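Side-chain contact in Non-structural protein NS2 (Bluetongue virus, PDB 1UTY), which binds single-stranded RNA through this amino-terminal domain of a viral non-structural phosphoprotein: residues Y56-P61 and Y66-G71. Sequence-based numbering, arbitrary orientation.
Sequences YVLNVP and YRIQDG
Tyr56 reaches across to Ile68 and Asp70 with one ring edge and its hydroxyl. With CG anti to the carbonyl carbon (chi1 -62°), CB leads the ring toward strand 66-70. There, CD2 lies 3.6 Å from Ile68 CG2, a methyl that comes in obliquely to the ring and also touches CE2. CE2 and CZ already border Asp70 OD2, and at the tip the phenol OH donates a hydrogen bond of 2.7 Å to Asp70 OD2. That oxygen accepts through its anti lone pair and sits near the ring plane, while the carboxylate as a whole is turned 75° from the ring. Lys120 forms a salt bridge to the same oxygen, so a phenol and an ammonium group share one end of the carboxylate and probably help to keep it ionised.

The middle of the interface is purely apolar and looser: Leu58 CD2 stands 4.2 Å from Ile68 CD1 and 4.3 Å from Tyr66 CB. At the far end, Val60 CG1 makes a CH-pi contact over the face of the Tyr66 ring, 3.6 Å from its centroid and only 14° off the normal. Pro61 CD approaches Tyr66 OH at 3.6 Å; this hydroxyl is hydrogen-bonded to Gly62 O, just after Pro61.

The strands run roughly antiparallel, their axes 10.0 Å apart at closest. Strands 113-123 and 97-110 separate them in the sheet order, and Val101 and Cys122 help to enclose Ile68. Contact through side chains alone at this spacing is consistent with a sheet that folds over on itself, as in a beta-sandwich core, here within the NS2 RNA-binding domain.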
loop_
_atom_site.group_PDB
_atom_site.type_symbol
_atom_site.label_atom_id
_atom_site.label_comp_id
_atom_site.label_asym_id
_atom_site.label_seq_id
_atom_site.Cartn_x
_atom_site.Cartn_y
_atom_site.Cartn_z
ATOM N N TYR A 56 0.373 -14.063 -8.027
ATOM C CA TYR A 56 1.196 -12.988 -7.470
ATOM C C TYR A 56 2.559 -13.552 -7.121
ATOM O O TYR A 56 2.646 -14.569 -6.427
ATOM C CB TYR A 56 0.557 -12.407 -6.190
ATOM C CG TYR A 56 -0.802 -11.790 -6.413
ATOM C CD1 TYR A 56 -1.941 -12.585 -6.573
ATOM C CD2 TYR A 56 -0.949 -10.411 -6.487
ATOM C CE1 TYR A 56 -3.195 -12.008 -6.809
ATOM C CE2 TYR A 56 -2.185 -9.834 -6.712
ATOM C CZ TYR A 56 -3.296 -10.634 -6.867
ATOM O OH TYR A 56 -4.505 -10.041 -7.073
ATOM N N VAL A 57 3.616 -12.915 -7.606
ATOM C CA VAL A 57 4.946 -13.228 -7.121
ATOM C C VAL A 57 5.257 -12.206 -6.039
ATOM O O VAL A 57 5.311 -11.004 -6.286
ATOM C CB VAL A 57 6.019 -13.200 -8.233
ATOM C CG1 VAL A 57 7.415 -13.311 -7.648
ATOM C CG2 VAL A 57 5.778 -14.310 -9.241
ATOM N N LEU A 58 5.412 -12.704 -4.826
ATOM C CA LEU A 58 5.779 -11.881 -3.708
ATOM C C LEU A 58 7.254 -12.132 -3.407
ATOM O O LEU A 58 7.624 -13.106 -2.743
ATOM C CB LEU A 58 4.889 -12.207 -2.509
ATOM C CG LEU A 58 5.116 -11.384 -1.235
ATOM C CD1 LEU A 58 5.110 -9.865 -1.553
ATOM C CD2 LEU A 58 4.076 -11.764 -0.167
ATOM N N ASN A 59 8.087 -11.256 -3.955
ATOM C CA ASN A 59 9.519 -11.253 -3.727
ATOM C C ASN A 59 9.746 -10.512 -2.410
ATOM O O ASN A 59 9.453 -9.306 -2.306
ATOM C CB ASN A 59 10.181 -10.545 -4.909
ATOM C CG ASN A 59 11.720 -10.486 -4.825
ATOM O OD1 ASN A 59 12.322 -10.794 -3.814
ATOM N ND2 ASN A 59 12.341 -10.041 -5.907
ATOM N N VAL A 60 10.200 -11.229 -1.381
ATOM C CA VAL A 60 10.548 -10.577 -0.109
ATOM C C VAL A 60 11.992 -10.854 0.297
ATOM O O VAL A 60 12.560 -11.845 -0.139
ATOM C CB VAL A 60 9.558 -10.924 1.064
ATOM C CG1 VAL A 60 8.120 -10.641 0.665
ATOM C CG2 VAL A 60 9.719 -12.343 1.545
ATOM N N PRO A 61 12.587 -9.974 1.108
ATOM C CA PRO A 61 13.961 -10.173 1.603
ATOM C C PRO A 61 14.066 -10.879 2.976
ATOM O O PRO A 61 15.186 -11.190 3.404
ATOM C CB PRO A 61 14.474 -8.739 1.726
ATOM C CG PRO A 61 13.221 -7.980 2.198
ATOM C CD PRO A 61 12.028 -8.689 1.575
ATOM N N TYR A 66 3.222 -8.076 5.029
ATOM C CA TYR A 66 3.117 -7.654 3.635
ATOM C C TYR A 66 1.656 -7.621 3.177
ATOM O O TYR A 66 0.922 -8.594 3.323
ATOM C CB TYR A 66 3.918 -8.588 2.731
ATOM C CG TYR A 66 5.376 -8.729 3.106
ATOM C CD1 TYR A 66 6.307 -7.805 2.667
ATOM C CD2 TYR A 66 5.827 -9.799 3.888
ATOM C CE1 TYR A 66 7.637 -7.923 2.992
ATOM C CE2 TYR A 66 7.164 -9.937 4.211
ATOM C CZ TYR A 66 8.061 -8.985 3.755
ATOM O OH TYR A 66 9.392 -9.061 4.048
ATOM N N ARG A 67 1.247 -6.485 2.629
ATOM C CA ARG A 67 -0.104 -6.324 2.113
ATOM C C ARG A 67 -0.046 -6.070 0.619
ATOM O O ARG A 67 0.401 -5.011 0.186
ATOM C CB ARG A 67 -0.807 -5.168 2.821
ATOM C CG ARG A 67 -2.226 -4.881 2.349
ATOM C CD ARG A 67 -3.028 -4.050 3.348
ATOM N NE ARG A 67 -3.799 -4.902 4.265
ATOM C CZ ARG A 67 -4.331 -4.499 5.429
ATOM N NH1 ARG A 67 -4.164 -3.239 5.867
ATOM N NH2 ARG A 67 -5.039 -5.360 6.158
ATOM N N ILE A 68 -0.483 -7.041 -0.172
ATOM C CA ILE A 68 -0.520 -6.837 -1.611
ATOM C C ILE A 68 -1.749 -6.026 -1.979
ATOM O O ILE A 68 -2.856 -6.405 -1.636
ATOM C CB ILE A 68 -0.499 -8.170 -2.370
ATOM C CG1 ILE A 68 0.833 -8.890 -2.144
ATOM C CG2 ILE A 68 -0.749 -7.931 -3.862
ATOM C CD1 ILE A 68 0.772 -10.404 -2.361
ATOM N N GLN A 69 -1.547 -4.906 -2.678
ATOM C CA GLN A 69 -2.675 -4.051 -3.049
ATOM C C GLN A 69 -2.963 -3.971 -4.542
ATOM O O GLN A 69 -2.287 -3.281 -5.323
ATOM C CB GLN A 69 -2.573 -2.675 -2.409
ATOM C CG GLN A 69 -3.605 -2.502 -1.322
ATOM C CD GLN A 69 -2.990 -2.134 -0.003
ATOM O OE1 GLN A 69 -1.781 -2.263 0.174
ATOM N NE2 GLN A 69 -3.815 -1.658 0.931
ATOM N N ASP A 70 -4.008 -4.693 -4.905
ATOM C CA ASP A 70 -4.375 -4.885 -6.283
ATOM C C ASP A 70 -5.798 -4.376 -6.488
ATOM O O ASP A 70 -6.721 -5.147 -6.764
ATOM C CB ASP A 70 -4.243 -6.370 -6.628
ATOM C CG ASP A 70 -4.392 -6.634 -8.096
ATOM O OD1 ASP A 70 -4.441 -5.646 -8.875
ATOM O OD2 ASP A 70 -4.480 -7.802 -8.554
ATOM N N GLY A 71 -5.964 -3.064 -6.353
ATOM C CA GLY A 71 -7.272 -2.450 -6.484
ATOM C C GLY A 71 -8.174 -2.849 -5.341
ATOM O O GLY A 71 -7.889 -2.530 -4.178
#